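Long-range contacts in possible galactose mutarotase (PDB 4RNL), which is of unknown function but possibly interconverts the alpha and beta anomers of galactose or a related aldose: residues P147-V152 and T170-T175; V122-R127 and L135-P140. All blocks are in the same frame, centred on the assembly; numbering follows the deposited sequence.

Contact 1. Residues P147-V152 and T170-T175; sequences PGALDV and TTDAPT
The carboxylate of Asp-172 reaches across to Ala-149. Its OD1 accepts the Ala-149 N-H (N to OD1 2.9 Å), met from above the carboxylate plane (44° out of it), and OD2 lies 3.5 Å from the Ala-149 CB. A chi1 of 69° folds the carboxylate back over the residue's own backbone toward Ala-149 N, while Asp-172 N donates to Ala-149 O; main chain and side chain thus both grip Ala-149.

At Pro-147 the Thr-175 hydroxyl donates to the carbonyl O in the carbonyl plane (OG1 to O 2.8 Å); Arg-84 is a second partner of this hydroxyl. The Pro-147 ring crosses the threonine side chain at a slant and sets its CG 3.5 Å from the Pro-174 O. These links close the open end of an antiparallel beta hairpin, strands 150-159 and 162-171, in the large sheet of the mutarotase beta-sandwich. Within the hairpin, Asp-151 and Thr-170 form a hydrogen-bonded pair, with Asp-151 N 2.8 Å from Thr-170 O. On the other face, Leu-150 CD1 packs at 3.9 Å against Thr-171 CB, both side chains also touching Leu-326.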
ATOM      1  N   PRO A 147      15.637  12.718  -8.499  1.00 15.17           N
ATOM      2  CA  PRO A 147      16.794  13.460  -7.991  1.00 16.76           C
ATOM      3  C   PRO A 147      16.864  13.439  -6.461  1.00 15.80           C
ATOM      4  O   PRO A 147      15.843  13.304  -5.784  1.00 14.07           O
ATOM      5  CB  PRO A 147      16.538  14.881  -8.506  1.00 17.21           C
ATOM      6  CG  PRO A 147      15.040  14.993  -8.523  1.00 17.69           C
ATOM      7  CD  PRO A 147      14.513  13.603  -8.849  1.00 15.85           C
ATOM      8  N   GLY A 148      18.072  13.546  -5.918  1.00 16.92           N
ATOM      9  CA  GLY A 148      18.240  13.619  -4.478  1.00 15.13           C
ATOM     10  C   GLY A 148      18.375  12.265  -3.817  1.00 14.86           C
ATOM     11  O   GLY A 148      17.673  11.313  -4.170  1.00 16.55           O
ATOM     12  N   ALA A 149      19.287  12.175  -2.852  1.00 15.14           N
ATOM     13  CA  ALA A 149      19.373  10.977  -2.021  1.00 15.56           C
ATOM     14  C   ALA A 149      18.276  11.049  -0.968  1.00 18.12           C
ATOM     15  O   ALA A 149      18.222  12.001  -0.182  1.00 19.11           O
ATOM     16  CB  ALA A 149      20.737  10.893  -1.358  1.00 17.82           C
ATOM     17  N   LEU A 150      17.404  10.047  -0.950  1.00 13.63           N
ATOM     18  CA  LEU A 150      16.266  10.033  -0.033  1.00 12.53           C
ATOM     19  C   LEU A 150      16.507   9.014   1.079  1.00 14.93           C
ATOM     20  O   LEU A 150      16.575   7.816   0.824  1.00 16.03           O
ATOM     21  CB  LEU A 150      14.971   9.711  -0.786  1.00 12.95           C
ATOM     22  CG  LEU A 150      13.674   9.865   0.014  1.00 13.77           C
ATOM     23  CD1 LEU A 150      13.365  11.343   0.272  1.00 12.65           C
ATOM     24  CD2 LEU A 150      12.502   9.181  -0.685  1.00 15.55           C
ATOM     25  N   ASP A 151      16.641   9.509   2.308  1.00 14.48           N
ATOM     26  CA  ASP A 151      16.874   8.674   3.486  1.00 13.18           C
ATOM     27  C   ASP A 151      15.518   8.264   4.048  1.00 12.32           C
ATOM     28  O   ASP A 151      14.800   9.093   4.606  1.00 14.64           O
ATOM     29  CB  ASP A 151      17.657   9.485   4.524  1.00 14.78           C
ATOM     30  CG  ASP A 151      18.209   8.629   5.654  1.00 24.02           C
ATOM     31  OD1 ASP A 151      17.878   7.436   5.723  1.00 21.24           O
ATOM     32  OD2 ASP A 151      18.982   9.153   6.483  1.00 30.34           O
ATOM     33  N   VAL A 152      15.158   6.989   3.901  1.00 12.09           N
ATOM     34  CA  VAL A 152      13.796   6.542   4.202  1.00 11.48           C
ATOM     35  C   VAL A 152      13.752   5.548   5.349  1.00 13.92           C
ATOM     36  O   VAL A 152      14.557   4.616   5.399  1.00 13.82           O
ATOM     37  CB  VAL A 152      13.140   5.858   2.974  1.00 16.31           C
ATOM     38  CG1 VAL A 152      11.691   5.446   3.284  1.00 12.29           C
ATOM     39  CG2 VAL A 152      13.194   6.766   1.760  1.00 15.81           C
ATOM     40  N   THR A 170      13.837  12.061   4.637  1.00 12.33           N
ATOM     41  CA  THR A 170      14.469  13.356   4.387  1.00 13.81           C
ATOM     42  C   THR A 170      15.269  13.230   3.103  1.00 18.79           C
ATOM     43  O   THR A 170      15.571  12.118   2.669  1.00 17.99           O
ATOM     44  CB  THR A 170      15.407  13.792   5.528  1.00 19.83           C
ATOM     45  OG1 THR A 170      16.440  12.810   5.702  1.00 20.06           O
ATOM     46  CG2 THR A 170      14.633  13.969   6.835  1.00 19.61           C
ATOM     47  N   THR A 171      15.618  14.362   2.501  1.00 16.06           N
ATOM     48  CA  THR A 171      16.314  14.355   1.218  1.00 16.72           C
ATOM     49  C   THR A 171      17.451  15.362   1.217  1.00 18.95           C
ATOM     50  O   THR A 171      17.399  16.348   1.950  1.00 16.44           O
ATOM     51  CB  THR A 171      15.341  14.677   0.066  1.00 16.88           C
ATOM     52  OG1 THR A 171      16.010  14.501  -1.189  1.00 17.70           O
ATOM     53  CG2 THR A 171      14.823  16.117   0.175  1.00 16.54           C
ATOM     54  N   ASP A 172      18.490  15.121   0.416  1.00 16.83           N
ATOM     55  CA  ASP A 172      19.570  16.108   0.302  1.00 18.80           C
ATOM     56  C   ASP A 172      19.407  17.047  -0.899  1.00 22.13           C
ATOM     57  O   ASP A 172      20.236  17.933  -1.132  1.00 18.53           O
ATOM     58  CB  ASP A 172      20.969  15.455   0.336  1.00 22.28           C
ATOM     59  CG  ASP A 172      21.277  14.615  -0.898  1.00 27.72           C
ATOM     60  OD1 ASP A 172      20.459  14.570  -1.843  1.00 19.24           O
ATOM     61  OD2 ASP A 172      22.368  13.999  -0.925  1.00 28.55           O
ATOM     62  N   ALA A 173      18.331  16.853  -1.656  1.00 17.93           N
ATOM     63  CA  ALA A 173      18.010  17.743  -2.771  1.00 23.54           C
ATOM     64  C   ALA A 173      16.519  17.642  -3.072  1.00 18.60           C
ATOM     65  O   ALA A 173      15.916  16.612  -2.779  1.00 18.63           O
ATOM     66  CB  ALA A 173      18.836  17.374  -3.999  1.00 24.01           C
ATOM     67  N   PRO A 174      15.921  18.703  -3.646  1.00 19.00           N
ATOM     68  CA  PRO A 174      14.479  18.649  -3.935  1.00 14.56           C
ATOM     69  C   PRO A 174      14.101  17.418  -4.750  1.00 23.46           C
ATOM     70  O   PRO A 174      14.812  17.034  -5.687  1.00 14.89           O
ATOM     71  CB  PRO A 174      14.233  19.926  -4.749  1.00 15.08           C
ATOM     72  CG  PRO A 174      15.286  20.881  -4.253  1.00 18.23           C
ATOM     73  CD  PRO A 174      16.501  20.025  -3.967  1.00 19.46           C
ATOM     74  N   THR A 175      13.002  16.783  -4.358  1.00 16.19           N
ATOM     75  CA  THR A 175      12.564  15.568  -5.004  1.00 14.44           C
ATOM     76  C   THR A 175      11.060  15.450  -4.826  1.00 14.45           C
ATOM     77  O   THR A 175      10.444  16.322  -4.217  1.00 17.86           O
ATOM     78  CB  THR A 175      13.285  14.342  -4.406  1.00 17.45           C
ATOM     79  OG1 THR A 175      13.139  13.225  -5.289  1.00 13.69           O
ATOM     80  CG2 THR A 175      12.748  13.988  -3.011  1.00 17.18           C
TER

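Contact 2. Residues V122-R127 and L135-P140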
ATOM      1  N   VAL A 122      13.634  -3.867  -3.803  1.00 12.95           N
ATOM      2  CA  VAL A 122      14.968  -3.748  -3.224  1.00 13.21           C
ATOM      3  C   VAL A 122      14.934  -4.224  -1.773  1.00 14.10           C
ATOM      4  O   VAL A 122      13.862  -4.274  -1.153  1.00 13.09           O
ATOM      5  CB  VAL A 122      15.498  -2.294  -3.287  1.00 16.94           C
ATOM      6  CG1 VAL A 122      15.610  -1.832  -4.733  1.00 14.39           C
ATOM      7  CG2 VAL A 122      14.584  -1.361  -2.510  1.00 13.68           C
ATOM      8  N   VAL A 123      16.095  -4.588  -1.239  1.00 12.43           N
ATOM      9  CA  VAL A 123      16.176  -5.092   0.135  1.00 15.34           C
ATOM     10  C   VAL A 123      16.494  -3.958   1.110  1.00 16.20           C
ATOM     11  O   VAL A 123      17.394  -3.140   0.867  1.00 15.73           O
ATOM     12  CB  VAL A 123      17.208  -6.227   0.267  1.00 18.05           C
ATOM     13  CG1 VAL A 123      17.316  -6.704   1.709  1.00 15.51           C
ATOM     14  CG2 VAL A 123      16.823  -7.397  -0.628  1.00 17.35           C
ATOM     15  N   TRP A 124      15.738  -3.909   2.203  1.00 15.08           N
ATOM     16  CA  TRP A 124      15.880  -2.885   3.241  1.00 15.01           C
ATOM     17  C   TRP A 124      16.625  -3.405   4.470  1.00 16.85           C
ATOM     18  O   TRP A 124      16.519  -4.590   4.817  1.00 17.00           O
ATOM     19  CB  TRP A 124      14.482  -2.398   3.658  1.00 14.27           C
ATOM     20  CG  TRP A 124      13.763  -1.674   2.546  1.00 12.85           C
ATOM     21  CD1 TRP A 124      13.329  -2.195   1.365  1.00 14.39           C
ATOM     22  CD2 TRP A 124      13.419  -0.285   2.523  1.00 12.88           C
ATOM     23  NE1 TRP A 124      12.729  -1.214   0.603  1.00 13.13           N
ATOM     24  CE2 TRP A 124      12.770  -0.032   1.297  1.00 14.75           C
ATOM     25  CE3 TRP A 124      13.583   0.764   3.431  1.00 14.21           C
ATOM     26  CZ2 TRP A 124      12.298   1.233   0.947  1.00 15.00           C
ATOM     27  CZ3 TRP A 124      13.109   2.025   3.084  1.00 14.71           C
ATOM     28  CH2 TRP A 124      12.476   2.246   1.853  1.00 16.68           C
ATOM     29  N   ASP A 125      17.395  -2.530   5.118  1.00 14.07           N
ATOM     30  CA  ASP A 125      17.997  -2.855   6.415  1.00 15.03           C
ATOM     31  C   ASP A 125      16.878  -2.882   7.439  1.00 17.98           C
ATOM     32  O   ASP A 125      15.948  -2.092   7.353  1.00 18.99           O
ATOM     33  CB  ASP A 125      19.013  -1.783   6.838  1.00 22.01           C
ATOM     34  CG  ASP A 125      20.267  -1.791   5.994  1.00 32.29           C
ATOM     35  OD1 ASP A 125      20.549  -2.821   5.352  1.00 39.48           O
ATOM     36  OD2 ASP A 125      20.978  -0.761   5.987  1.00 39.46           O
ATOM     37  N   ALA A 126      16.958  -3.787   8.405  1.00 17.15           N
ATOM     38  CA  ALA A 126      15.902  -3.889   9.398  1.00 15.37           C
ATOM     39  C   ALA A 126      16.473  -3.902  10.806  1.00 18.13           C
ATOM     40  O   ALA A 126      17.550  -4.453  11.049  1.00 19.07           O
ATOM     41  CB  ALA A 126      15.071  -5.161   9.164  1.00 14.28           C
ATOM     42  N   ARG A 127      15.737  -3.320  11.747  1.00 14.14           N
ATOM     43  CA  ARG A 127      16.077  -3.502  13.158  1.00 22.79           C
ATOM     44  C   ARG A 127      14.831  -3.528  14.027  1.00 22.36           C
ATOM     45  O   ARG A 127      13.812  -2.911  13.691  1.00 18.28           O
ATOM     46  CB  ARG A 127      17.041  -2.426  13.647  1.00 22.67           C
ATOM     47  CG  ARG A 127      16.446  -1.039  13.658  1.00 28.55           C
ATOM     48  CD  ARG A 127      17.424  -0.019  14.230  1.00 40.51           C
ATOM     49  NE  ARG A 127      16.856   1.330  14.223  1.00 45.84           N
ATOM     50  CZ  ARG A 127      16.305   1.920  15.283  1.00 49.64           C
ATOM     51  NH1 ARG A 127      16.257   1.284  16.448  1.00 52.13           N
ATOM     52  NH2 ARG A 127      15.809   3.148  15.181  1.00 49.19           N
ATOM     53  N   LEU A 135      12.328  -0.578   8.969  1.00 10.17           N
ATOM     54  CA  LEU A 135      13.129  -0.752   7.760  1.00 11.80           C
ATOM     55  C   LEU A 135      13.781   0.572   7.386  1.00 14.25           C
ATOM     56  O   LEU A 135      13.181   1.638   7.535  1.00 12.93           O
ATOM     57  CB  LEU A 135      12.253  -1.234   6.599  1.00  9.70           C
ATOM     58  CG  LEU A 135      11.520  -2.543   6.881  1.00 11.72           C
ATOM     59  CD1 LEU A 135      10.845  -3.045   5.628  1.00 14.64           C
ATOM     60  CD2 LEU A 135      12.473  -3.581   7.419  1.00 15.70           C
ATOM     61  N   HIS A 136      15.013   0.508   6.900  1.00 11.05           N
ATOM     62  CA  HIS A 136      15.755   1.723   6.563  1.00 14.50           C
ATOM     63  C   HIS A 136      16.544   1.516   5.286  1.00 16.76           C
ATOM     64  O   HIS A 136      17.218   0.505   5.135  1.00 13.29           O
ATOM     65  CB  HIS A 136      16.717   2.083   7.695  1.00 14.98           C
ATOM     66  CG  HIS A 136      17.616   3.239   7.379  1.00 18.83           C
ATOM     67  ND1 HIS A 136      18.972   3.219   7.621  1.00 21.66           N
ATOM     68  CD2 HIS A 136      17.348   4.458   6.843  1.00 15.25           C
ATOM     69  CE1 HIS A 136      19.505   4.370   7.246  1.00 24.11           C
ATOM     70  NE2 HIS A 136      18.538   5.140   6.776  1.00 22.61           N
ATOM     71  N   ARG A 137      16.475   2.482   4.372  1.00 13.71           N
ATOM     72  CA  ARG A 137      17.289   2.424   3.160  1.00 12.01           C
ATOM     73  C   ARG A 137      17.423   3.810   2.563  1.00 15.29           C
ATOM     74  O   ARG A 137      16.448   4.555   2.494  1.00 15.17           O
ATOM     75  CB  ARG A 137      16.647   1.488   2.126  1.00 11.99           C
ATOM     76  CG  ARG A 137      17.447   1.339   0.837  1.00 16.28           C
ATOM     77  CD  ARG A 137      16.688   0.490  -0.180  1.00 16.28           C
ATOM     78  NE  ARG A 137      17.434   0.319  -1.423  1.00 15.88           N
ATOM     79  CZ  ARG A 137      17.321   1.128  -2.474  1.00 16.07           C
ATOM     80  NH1 ARG A 137      16.493   2.170  -2.432  1.00 12.56           N
ATOM     81  NH2 ARG A 137      18.040   0.892  -3.568  1.00 20.27           N
ATOM     82  N   VAL A 138      18.633   4.166   2.144  1.00 12.95           N
ATOM     83  CA  VAL A 138      18.820   5.399   1.399  1.00 14.95           C
ATOM     84  C   VAL A 138      18.696   5.099  -0.086  1.00 15.59           C
ATOM     85  O   VAL A 138      19.399   4.230  -0.606  1.00 15.39           O
ATOM     86  CB  VAL A 138      20.194   6.007   1.653  1.00 19.14           C
ATOM     87  CG1 VAL A 138      20.356   7.280   0.828  1.00 17.93           C
ATOM     88  CG2 VAL A 138      20.384   6.277   3.137  1.00 17.75           C
ATOM     89  N   SER A 139      17.789   5.801  -0.760  1.00 14.06           N
ATOM     90  CA  SER A 139      17.662   5.713  -2.212  1.00 14.74           C
ATOM     91  C   SER A 139      18.545   6.813  -2.787  1.00 16.78           C
ATOM     92  O   SER A 139      18.271   8.006  -2.584  1.00 14.18           O
ATOM     93  CB  SER A 139      16.201   5.931  -2.613  1.00 12.37           C
ATOM     94  OG  SER A 139      16.052   6.125  -4.014  1.00 14.74           O
ATOM     95  N   PRO A 140      19.632   6.434  -3.479  1.00 17.92           N
ATOM     96  CA  PRO A 140      20.596   7.473  -3.856  1.00 22.57           C
ATOM     97  C   PRO A 140      20.078   8.424  -4.924  1.00 20.62           C
ATOM     98  O   PRO A 140      19.104   8.113  -5.614  1.00 15.60           O
ATOM     99  CB  PRO A 140      21.797   6.676  -4.377  1.00 21.83           C
ATOM    100  CG  PRO A 140      21.258   5.321  -4.699  1.00 21.61           C
ATOM    101  CD  PRO A 140      20.119   5.077  -3.778  1.00 17.21           C
TER
HETATM  102  O   HOH W   1      18.941  -2.101  -1.108  1.00 27.12           O
HETATM  103  O   HOH W   2      20.489   0.927   8.376  1.00 26.63           O
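Arg-137 lays the start of its side chain over the indole of Trp-124. Its CB stands 3.7 Å from the centroid of the Trp-124 six-membered ring, 24° off the ring normal, a CH-pi contact, and the two side chains cross at about a right angle. This is the tightly packed part. Trp-124 is buried, its CB 3.9 Å from the Leu-135 CB, while its NE1 bonds to the carbonyl of Phe-119, whose ring meets the indole edge-to-face. On the same face of the beta hairpin formed by strands 125-129 and 132-139, Leu-135 CD2 closes to 3.5 Å on Ala-126 CB.

With its chain drawn out straight as far as NE, Arg-137 passes the indole to reach Val-122, whose CG2 lies over one face of the guanidinium, 3.5 Å from NE. Here water begins to enter: water 1, in the guanidinium plane, accepts from NE and donates to the Val-123 O. The far side of the hairpin is looser. Asp-125 and His-136 are a hydrogen-bonded antiparallel pair, with His-136 N 2.8 Å from Asp-125 O, yet their side chains do not touch. Water 2 spans them, donating to Asp-125 OD2 and lying in the plane of the imidazole beside ND1.

The other imidazole nitrogen, NE2, is hydrogen-bonded to Asp-151. The two aspartates would tend to favour a protonated imidazole, with Arg-153 alongside acting against it; the salt bridge from Arg-137 NH2 to Glu-143 probably offsets the arginine's charge while its CB sits on the tryptophan face.

Overall arrangement
Following the chain from the N terminus, contact 2 comes first: 122-127 leads into strand 125-129, and the tight turn before strand 132-139 brings 135-140 back beside it. The chain then loops through Asp-141 and Glu-143 to 147-152. Strand 150-159 turns into 162-171, whose far end returns to close contact 1. The two closures are in series, neither nested nor crossed, with centres about 14 Å apart. Strands 132-139 and 150-159 are sheet neighbours and join them directly: Leu-150 N probably bonds to Ser-139 O, and Val-152 packs on Trp-124. Together they form a four-stranded antiparallel meander from the edge strand 125-129 into the large sheet of the sandwich.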